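Uncharacterized protein (Bordetella bronchiseptica RB50, PDB 3BE3) is of unknown function but belongs to the DUF1653 family, whose members are probably small SH3-like beta-barrel proteins. Local coordinates at residues B[30-42]-B[48-60]. Sequence-based numbering, arbitrary orientation.
With SO4 (sulfate ion), chain D.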
ATOM      1  N   ASP B  30      -0.614   0.724  -9.225  1.00 15.91           N
ATOM      2  CA  ASP B  30      -1.394   0.926 -10.446  1.00 18.51           C
ATOM      3  C   ASP B  30      -0.670   1.538 -11.649  1.00 19.19           C
ATOM      4  O   ASP B  30      -0.876   1.097 -12.780  1.00 18.84           O
ATOM      5  CB  ASP B  30      -2.631   1.772 -10.147  1.00 21.24           C
ATOM      6  CG  ASP B  30      -3.554   1.888 -11.344  1.00 24.48           C
ATOM      7  OD1 ASP B  30      -4.315   0.934 -11.609  1.00 26.00           O
ATOM      8  OD2 ASP B  30      -3.505   2.925 -12.032  1.00 27.30           O
ATOM      9  N   GLU B  31       0.154   2.554 -11.412  1.00 19.78           N
ATOM     10  CA  GLU B  31       0.884   3.243 -12.483  1.00 21.43           C
ATOM     11  C   GLU B  31       1.934   2.388 -13.188  1.00 22.09           C
ATOM     12  O   GLU B  31       2.064   2.412 -14.413  1.00 22.12           O
ATOM     13  CB  GLU B  31       1.623   4.475 -11.936  1.00 21.11           C
ATOM     14  CG  GLU B  31       0.776   5.605 -11.364  1.00 23.06           C
ATOM     15  CD  GLU B  31       0.266   5.335  -9.956  1.00 22.29           C
ATOM     16  OE1 GLU B  31       0.786   4.423  -9.279  1.00 22.98           O
ATOM     17  OE2 GLU B  31      -0.655   6.055  -9.526  1.00 22.37           O
ATOM     18  N   THR B  32       2.683   1.637 -12.393  1.00 21.05           N
ATOM     19  CA  THR B  32       3.787   0.829 -12.898  1.00 20.57           C
ATOM     20  C   THR B  32       3.576  -0.680 -12.987  1.00 20.21           C
ATOM     21  O   THR B  32       4.385  -1.383 -13.597  1.00 17.32           O
ATOM     22  CB  THR B  32       5.002   1.045 -12.010  1.00 21.83           C
ATOM     23  OG1 THR B  32       4.729   0.485 -10.718  1.00 21.72           O
ATOM     24  CG2 THR B  32       5.291   2.546 -11.854  1.00 21.29           C
ATOM     25  N   ASP B  33       2.516  -1.170 -12.356  1.00 19.62           N
ATOM     26  CA  ASP B  33       2.212  -2.597 -12.315  1.00 20.77           C
ATOM     27  C   ASP B  33       3.305  -3.366 -11.590  1.00 19.35           C
ATOM     28  O   ASP B  33       3.498  -4.563 -11.808  1.00 18.40           O
ATOM     29  CB  ASP B  33       2.014  -3.165 -13.725  1.00 26.88           C
ATOM     30  CG  ASP B  33       0.742  -2.647 -14.383  1.00 32.11           C
ATOM     31  OD1 ASP B  33       0.728  -1.472 -14.826  1.00 37.12           O
ATOM     32  OD2 ASP B  33      -0.252  -3.408 -14.437  1.00 36.05           O
ATOM     33  N   GLU B  34       4.034  -2.673 -10.725  1.00 16.93           N
ATOM     34  CA  GLU B  34       5.082  -3.337  -9.969  1.00 18.25           C
ATOM     35  C   GLU B  34       4.476  -3.856  -8.670  1.00 16.49           C
ATOM     36  O   GLU B  34       3.490  -3.322  -8.167  1.00 14.82           O
ATOM     37  CB  GLU B  34       6.261  -2.387  -9.699  1.00 21.41           C
ATOM     38  CG  GLU B  34       7.052  -2.051 -10.968  1.00 28.88           C
ATOM     39  CD  GLU B  34       8.528  -1.767 -10.703  1.00 33.23           C
ATOM     40  OE1 GLU B  34       8.834  -0.808  -9.963  1.00 36.99           O
ATOM     41  OE2 GLU B  34       9.385  -2.505 -11.237  1.00 35.79           O
ATOM     42  N   VAL B  35       5.064  -4.925  -8.157  1.00 14.65           N
ATOM     43  CA  VAL B  35       4.621  -5.572  -6.934  1.00 14.71           C
ATOM     44  C   VAL B  35       5.293  -4.898  -5.736  1.00 13.97           C
ATOM     45  O   VAL B  35       6.522  -4.814  -5.676  1.00 14.08           O
ATOM     46  CB  VAL B  35       4.979  -7.066  -7.004  1.00 15.25           C
ATOM     47  CG1 VAL B  35       4.630  -7.755  -5.704  1.00 16.32           C
ATOM     48  CG2 VAL B  35       4.190  -7.721  -8.133  1.00 14.67           C
ATOM     49  N   VAL B  36       4.494  -4.402  -4.795  1.00 12.17           N
ATOM     50  CA  VAL B  36       5.040  -3.707  -3.629  1.00 11.59           C
ATOM     51  C   VAL B  36       4.535  -4.253  -2.287  1.00 10.96           C
ATOM     52  O   VAL B  36       3.485  -4.894  -2.219  1.00  9.79           O
ATOM     53  CB  VAL B  36       4.683  -2.197  -3.680  1.00 12.87           C
ATOM     54  CG1 VAL B  36       5.175  -1.576  -4.974  1.00 12.28           C
ATOM     55  CG2 VAL B  36       3.166  -2.022  -3.558  1.00 12.06           C
ATOM     56  N   VAL B  37       5.289  -3.989  -1.221  1.00  9.75           N
ATOM     57  CA  VAL B  37       4.896  -4.404   0.126  1.00 10.35           C
ATOM     58  C   VAL B  37       4.262  -3.180   0.791  1.00 10.95           C
ATOM     59  O   VAL B  37       4.805  -2.075   0.715  1.00 11.54           O
ATOM     60  CB  VAL B  37       6.120  -4.854   0.992  1.00 10.02           C
ATOM     61  CG1 VAL B  37       5.683  -5.151   2.437  1.00  7.75           C
ATOM     62  CG2 VAL B  37       6.782  -6.080   0.370  1.00 10.08           C
ATOM     63  N   VAL B  38       3.103  -3.381   1.413  1.00 12.45           N
ATOM     64  CA  VAL B  38       2.388  -2.321   2.124  1.00 11.45           C
ATOM     65  C   VAL B  38       2.694  -2.575   3.596  1.00 11.01           C
ATOM     66  O   VAL B  38       2.399  -3.655   4.108  1.00 10.54           O
ATOM     67  CB  VAL B  38       0.858  -2.417   1.898  1.00 12.47           C
ATOM     68  CG1 VAL B  38       0.134  -1.351   2.721  1.00 11.07           C
ATOM     69  CG2 VAL B  38       0.552  -2.235   0.419  1.00 11.29           C
ATOM     70  N   TYR B  39       3.291  -1.597   4.272  1.00 10.64           N
ATOM     71  CA  TYR B  39       3.655  -1.774   5.676  1.00 12.39           C
ATOM     72  C   TYR B  39       3.525  -0.511   6.536  1.00 13.34           C
ATOM     73  O   TYR B  39       3.570   0.611   6.030  1.00 12.50           O
ATOM     74  CB  TYR B  39       5.087  -2.321   5.759  1.00 13.45           C
ATOM     75  CG  TYR B  39       6.183  -1.425   5.192  1.00 15.36           C
ATOM     76  CD1 TYR B  39       7.074  -0.758   6.032  1.00 14.40           C
ATOM     77  CD2 TYR B  39       6.359  -1.276   3.820  1.00 15.40           C
ATOM     78  CE1 TYR B  39       8.113   0.031   5.518  1.00 16.05           C
ATOM     79  CE2 TYR B  39       7.397  -0.489   3.300  1.00 15.78           C
ATOM     80  CZ  TYR B  39       8.272   0.160   4.150  1.00 15.93           C
ATOM     81  OH  TYR B  39       9.313   0.904   3.626  1.00 20.69           O
ATOM     82  N   THR B  40       3.384  -0.706   7.844  1.00 13.90           N
ATOM     83  CA  THR B  40       3.235   0.404   8.776  1.00 14.51           C
ATOM     84  C   THR B  40       4.380   0.351   9.771  1.00 16.25           C
ATOM     85  O   THR B  40       4.815  -0.732  10.153  1.00 14.70           O
ATOM     86  CB  THR B  40       1.909   0.279   9.558  1.00 15.20           C
ATOM     87  OG1 THR B  40       0.830   0.077   8.638  1.00 20.54           O
ATOM     88  CG2 THR B  40       1.648   1.537  10.389  1.00 15.25           C
ATOM     89  N   ARG B  41       4.876   1.508  10.196  1.00 16.94           N
ATOM     90  CA  ARG B  41       5.955   1.496  11.177  1.00 16.67           C
ATOM     91  C   ARG B  41       5.359   1.283  12.559  1.00 15.66           C
ATOM     92  O   ARG B  41       4.244   1.733  12.849  1.00 13.05           O
ATOM     93  CB  ARG B  41       6.767   2.796  11.138  1.00 19.58           C
ATOM     94  CG  ARG B  41       5.963   4.057  11.262  1.00 19.99           C
ATOM     95  CD  ARG B  41       6.860   5.291  11.171  1.00 23.26           C
ATOM     96  NE  ARG B  41       6.059   6.475  10.884  1.00 19.88           N
ATOM     97  CZ  ARG B  41       5.217   7.038  11.740  1.00 20.86           C
ATOM     98  NH1 ARG B  41       5.069   6.545  12.963  1.00 21.47           N
ATOM     99  NH2 ARG B  41       4.481   8.066  11.352  1.00 20.41           N
ATOM    100  N   LEU B  42       6.111   0.589  13.405  1.00 13.95           N
ATOM    101  CA  LEU B  42       5.664   0.294  14.754  1.00 13.26           C
ATOM    102  C   LEU B  42       6.563   0.976  15.783  1.00 13.89           C
ATOM    103  O   LEU B  42       7.058   0.348  16.723  1.00 13.28           O
ATOM    104  CB  LEU B  42       5.636  -1.225  14.961  1.00 12.74           C
ATOM    105  CG  LEU B  42       4.806  -1.971  13.900  1.00 12.35           C
ATOM    106  CD1 LEU B  42       4.941  -3.475  14.105  1.00 11.50           C
ATOM    107  CD2 LEU B  42       3.336  -1.541  13.969  1.00 10.52           C
ATOM    108  N   LEU B  48       3.758  10.154   7.560  1.00 13.02           N
ATOM    109  CA  LEU B  48       2.802   9.134   7.158  1.00 12.07           C
ATOM    110  C   LEU B  48       3.248   7.817   7.792  1.00 11.95           C
ATOM    111  O   LEU B  48       4.386   7.396   7.608  1.00 11.31           O
ATOM    112  CB  LEU B  48       2.789   9.009   5.630  1.00 12.89           C
ATOM    113  CG  LEU B  48       2.104  10.156   4.877  1.00 12.50           C
ATOM    114  CD1 LEU B  48       2.480  10.112   3.409  1.00 12.91           C
ATOM    115  CD2 LEU B  48       0.601  10.057   5.051  1.00 14.44           C
ATOM    116  N   PRO B  49       2.367   7.165   8.568  1.00 11.71           N
ATOM    117  CA  PRO B  49       2.781   5.900   9.180  1.00 12.76           C
ATOM    118  C   PRO B  49       2.905   4.735   8.196  1.00 13.87           C
ATOM    119  O   PRO B  49       3.726   3.839   8.401  1.00 14.67           O
ATOM    120  CB  PRO B  49       1.718   5.666  10.263  1.00 11.49           C
ATOM    121  CG  PRO B  49       0.517   6.384   9.747  1.00 10.74           C
ATOM    122  CD  PRO B  49       1.113   7.655   9.165  1.00 10.21           C
HETATM  123  N   MSE B  50       2.109   4.743   7.127  1.00 13.77           N
HETATM  124  CA  MSE B  50       2.181   3.665   6.141  1.00 15.90           C
HETATM  125  C   MSE B  50       3.150   3.985   5.016  1.00 15.86           C
HETATM  126  O   MSE B  50       3.327   5.151   4.635  1.00 15.88           O
HETATM  127  CB  MSE B  50       0.803   3.346   5.542  1.00 17.45           C
HETATM  128  CG  MSE B  50      -0.080   2.496   6.430  1.00 24.78           C
HETATM  129 SE   MSE B  50      -1.428   1.519   5.422  1.00 32.75          SE
HETATM  130  CE  MSE B  50      -2.605   3.011   5.045  1.00 24.44           C
ATOM    131  N   SER B  51       3.765   2.935   4.479  1.00 15.46           N
ATOM    132  CA  SER B  51       4.722   3.079   3.391  1.00 14.73           C
ATOM    133  C   SER B  51       4.565   1.920   2.421  1.00 13.62           C
ATOM    134  O   SER B  51       3.929   0.920   2.745  1.00 14.06           O
ATOM    135  CB  SER B  51       6.154   3.065   3.946  1.00 14.66           C
ATOM    136  OG  SER B  51       6.359   4.084   4.906  1.00 19.00           O
ATOM    137  N   THR B  52       5.136   2.056   1.224  1.00 13.59           N
ATOM    138  CA  THR B  52       5.099   0.974   0.246  1.00 12.44           C
ATOM    139  C   THR B  52       6.515   0.850  -0.308  1.00 14.41           C
ATOM    140  O   THR B  52       7.226   1.848  -0.464  1.00 13.51           O
ATOM    141  CB  THR B  52       4.127   1.239  -0.934  1.00 14.30           C
ATOM    142  OG1 THR B  52       4.671   2.255  -1.787  1.00 14.12           O
ATOM    143  CG2 THR B  52       2.759   1.666  -0.422  1.00 14.07           C
ATOM    144  N   ARG B  53       6.936  -0.378  -0.588  1.00 14.10           N
ATOM    145  CA  ARG B  53       8.278  -0.609  -1.114  1.00 14.32           C
ATOM    146  C   ARG B  53       8.274  -1.835  -2.013  1.00 13.20           C
ATOM    147  O   ARG B  53       7.640  -2.839  -1.694  1.00 12.00           O
ATOM    148  CB  ARG B  53       9.265  -0.812   0.034  1.00 15.76           C
ATOM    149  CG  ARG B  53      10.716  -0.767  -0.397  1.00 19.76           C
ATOM    150  CD  ARG B  53      11.637  -0.570   0.799  1.00 19.46           C
ATOM    151  NE  ARG B  53      12.999  -0.251   0.384  1.00 22.46           N
ATOM    152  CZ  ARG B  53      13.971   0.093   1.223  1.00 21.67           C
ATOM    153  NH1 ARG B  53      13.729   0.161   2.525  1.00 21.07           N
ATOM    154  NH2 ARG B  53      15.178   0.368   0.753  1.00 25.01           N
ATOM    155  N   LEU B  54       8.990  -1.748  -3.132  1.00 11.82           N
ATOM    156  CA  LEU B  54       9.065  -2.860  -4.071  1.00 12.62           C
ATOM    157  C   LEU B  54       9.423  -4.150  -3.341  1.00 12.54           C
ATOM    158  O   LEU B  54      10.311  -4.176  -2.488  1.00 11.37           O
ATOM    159  CB  LEU B  54      10.111  -2.566  -5.160  1.00 13.92           C
ATOM    160  CG  LEU B  54       9.809  -1.385  -6.088  1.00 14.89           C
ATOM    161  CD1 LEU B  54      11.033  -1.050  -6.925  1.00 16.63           C
ATOM    162  CD2 LEU B  54       8.615  -1.729  -6.978  1.00 16.46           C
ATOM    163  N   LEU B  55       8.720  -5.224  -3.675  1.00 12.53           N
ATOM    164  CA  LEU B  55       8.969  -6.514  -3.050  1.00 12.93           C
ATOM    165  C   LEU B  55      10.411  -6.978  -3.265  1.00 14.40           C
ATOM    166  O   LEU B  55      11.059  -7.486  -2.347  1.00 13.99           O
ATOM    167  CB  LEU B  55       7.996  -7.552  -3.617  1.00 13.49           C
ATOM    168  CG  LEU B  55       8.137  -8.996  -3.132  1.00 13.41           C
ATOM    169  CD1 LEU B  55       7.832  -9.073  -1.655  1.00 13.11           C
ATOM    170  CD2 LEU B  55       7.186  -9.876  -3.884  1.00 10.17           C
ATOM    171  N   ARG B  56      10.916  -6.802  -4.481  1.00 15.22           N
ATOM    172  CA  ARG B  56      12.272  -7.237  -4.784  1.00 17.36           C
ATOM    173  C   ARG B  56      13.344  -6.461  -4.016  1.00 17.56           C
ATOM    174  O   ARG B  56      14.424  -6.988  -3.770  1.00 18.11           O
ATOM    175  CB  ARG B  56      12.530  -7.179  -6.296  1.00 17.80           C
ATOM    176  CG  ARG B  56      12.417  -5.812  -6.927  1.00 19.82           C
ATOM    177  CD  ARG B  56      12.735  -5.920  -8.418  1.00 21.97           C
ATOM    178  NE  ARG B  56      12.907  -4.611  -9.043  1.00 23.19           N
ATOM    179  CZ  ARG B  56      11.927  -3.898  -9.596  1.00 22.79           C
ATOM    180  NH1 ARG B  56      10.681  -4.367  -9.610  1.00 23.81           N
ATOM    181  NH2 ARG B  56      12.199  -2.711 -10.126  1.00 18.17           N
ATOM    182  N   ILE B  57      13.048  -5.224  -3.628  1.00 16.43           N
ATOM    183  CA  ILE B  57      14.008  -4.443  -2.850  1.00 17.59           C
ATOM    184  C   ILE B  57      13.880  -4.871  -1.383  1.00 17.34           C
ATOM    185  O   ILE B  57      14.876  -5.032  -0.676  1.00 18.00           O
ATOM    186  CB  ILE B  57      13.744  -2.920  -2.956  1.00 19.04           C
ATOM    187  CG1 ILE B  57      13.852  -2.462  -4.416  1.00 20.30           C
ATOM    188  CG2 ILE B  57      14.732  -2.167  -2.081  1.00 18.56           C
ATOM    189  CD1 ILE B  57      15.197  -2.719  -5.062  1.00 24.73           C
ATOM    190  N   TRP B  58      12.639  -5.054  -0.936  1.00 16.87           N
ATOM    191  CA  TRP B  58      12.340  -5.490   0.433  1.00 16.03           C
ATOM    192  C   TRP B  58      13.061  -6.807   0.712  1.00 15.98           C
ATOM    193  O   TRP B  58      13.601  -7.009   1.802  1.00 16.72           O
ATOM    194  CB  TRP B  58      10.820  -5.676   0.597  1.00 14.20           C
ATOM    195  CG  TRP B  58      10.331  -6.250   1.922  1.00 13.17           C
ATOM    196  CD1 TRP B  58      10.376  -7.552   2.316  1.00 16.14           C
ATOM    197  CD2 TRP B  58       9.657  -5.540   2.982  1.00 14.10           C
ATOM    198  NE1 TRP B  58       9.764  -7.702   3.543  1.00 15.48           N
ATOM    199  CE2 TRP B  58       9.310  -6.483   3.966  1.00 15.71           C
ATOM    200  CE3 TRP B  58       9.298  -4.205   3.178  1.00 14.49           C
ATOM    201  CZ2 TRP B  58       8.640  -6.122   5.143  1.00 14.23           C
ATOM    202  CZ3 TRP B  58       8.629  -3.853   4.350  1.00 15.49           C
ATOM    203  CH2 TRP B  58       8.302  -4.807   5.305  1.00 15.11           C
ATOM    204  N   ASN B  59      13.062  -7.686  -0.289  1.00 17.48           N
ATOM    205  CA  ASN B  59      13.693  -9.000  -0.190  1.00 21.05           C
ATOM    206  C   ASN B  59      15.210  -9.026  -0.371  1.00 22.99           C
ATOM    207  O   ASN B  59      15.826 -10.084  -0.243  1.00 22.91           O
ATOM    208  CB  ASN B  59      13.066  -9.960  -1.207  1.00 22.31           C
ATOM    209  CG  ASN B  59      11.774 -10.559  -0.716  1.00 24.32           C
ATOM    210  OD1 ASN B  59      11.607 -10.775   0.481  1.00 26.23           O
ATOM    211  ND2 ASN B  59      10.861 -10.854  -1.634  1.00 24.04           N
ATOM    212  N   GLU B  60      15.823  -7.888  -0.665  1.00 25.46           N
ATOM    213  CA  GLU B  60      17.265  -7.875  -0.854  1.00 28.76           C
ATOM    214  C   GLU B  60      18.033  -8.091   0.437  1.00 30.12           C
ATOM    215  O   GLU B  60      17.552  -7.800   1.533  1.00 28.83           O
ATOM    216  CB  GLU B  60      17.724  -6.555  -1.484  1.00 27.90           C
ATOM    217  CG  GLU B  60      17.261  -6.347  -2.909  1.00 31.13           C
ATOM    218  CD  GLU B  60      17.822  -5.079  -3.517  1.00 32.27           C
ATOM    219  OE1 GLU B  60      17.911  -4.067  -2.795  1.00 34.99           O
ATOM    220  OE2 GLU B  60      18.162  -5.085  -4.717  1.00 33.99           O
TER
HETATM  221  S   SO4 D 200      17.188   1.029   3.739  1.00 30.66           S
HETATM  222  O1  SO4 D 200      16.386  -0.210   3.812  1.00 29.76           O
HETATM  223  O2  SO4 D 200      18.564   0.683   3.334  1.00 31.90           O
HETATM  224  O3  SO4 D 200      16.603   1.939   2.745  1.00 29.89           O
HETATM  225  O4  SO4 D 200      17.208   1.682   5.058  1.00 28.77           O
HETATM  226  O   HOH W   1       8.849  -5.968  -6.879  1.00 16.27           O
HETATM  227  O   HOH W   2      11.784   1.016   4.669  1.00 35.84           O
HETATM  228  O   HOH W   3       6.602   8.473   9.055  1.00 25.96           O
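V37 and R53 face each other as a hydrogen-bonded antiparallel pair. V37 N gives its hydrogen to R53 O at 2.7 Å, and R53 N returns one to V37 O. Y39 and S51 repeat the exchange. Further backbone bonds follow at each end, with R41 N bonded to P49 O and L55 N almost straight to V35 O, at 174°. V35 O also accepts from a water that accepts from R56 N at 3.3 Å. It ties strand 35-41 to helix 55-58, which directly follows strand 50-54. V36, V38 and T40 direct their backbone bonds to strand 20-29.

Y39 is sandwiched. CZ3 of W58 sits over the centre of one ring face in an edge-to-face pair, with planes at 67°. S51 CB covers the opposite face. A chi1 of 62° puts Y39 CG between its backbone N and carbonyl carbon, and the side-chain end nears 48-60. W58 offers its own face to V37 CG1, a CH-pi contact of 3.7 Å to the six-membered ring centroid. Y39 OH bonds a water at 2.7 Å; R53 NH1 donates weakly to it.

R53 is extended. Its NH2 donates to sulfate O3 at 2.9 Å and its NH1 to O1. H15, Y16 and R71 also bind this ion, probably from the crystallisation liquor. D30 OD2 forms a salt bridge with R53 NE of the second subunit; the reverse pair is long and weak.

E34 OE2 accepts from R56 NH1, at 2.8 Å, and NH2, a salt bridge. Water links R41 NE to L48 O.

S51 and T52 pair in parallel with a strand of the second subunit, whose E31 OE2 accepts from L54 N. Within the chain, strands 35-41 and 50-54 form an antiparallel beta hairpin, consistent with the SH3-like clan.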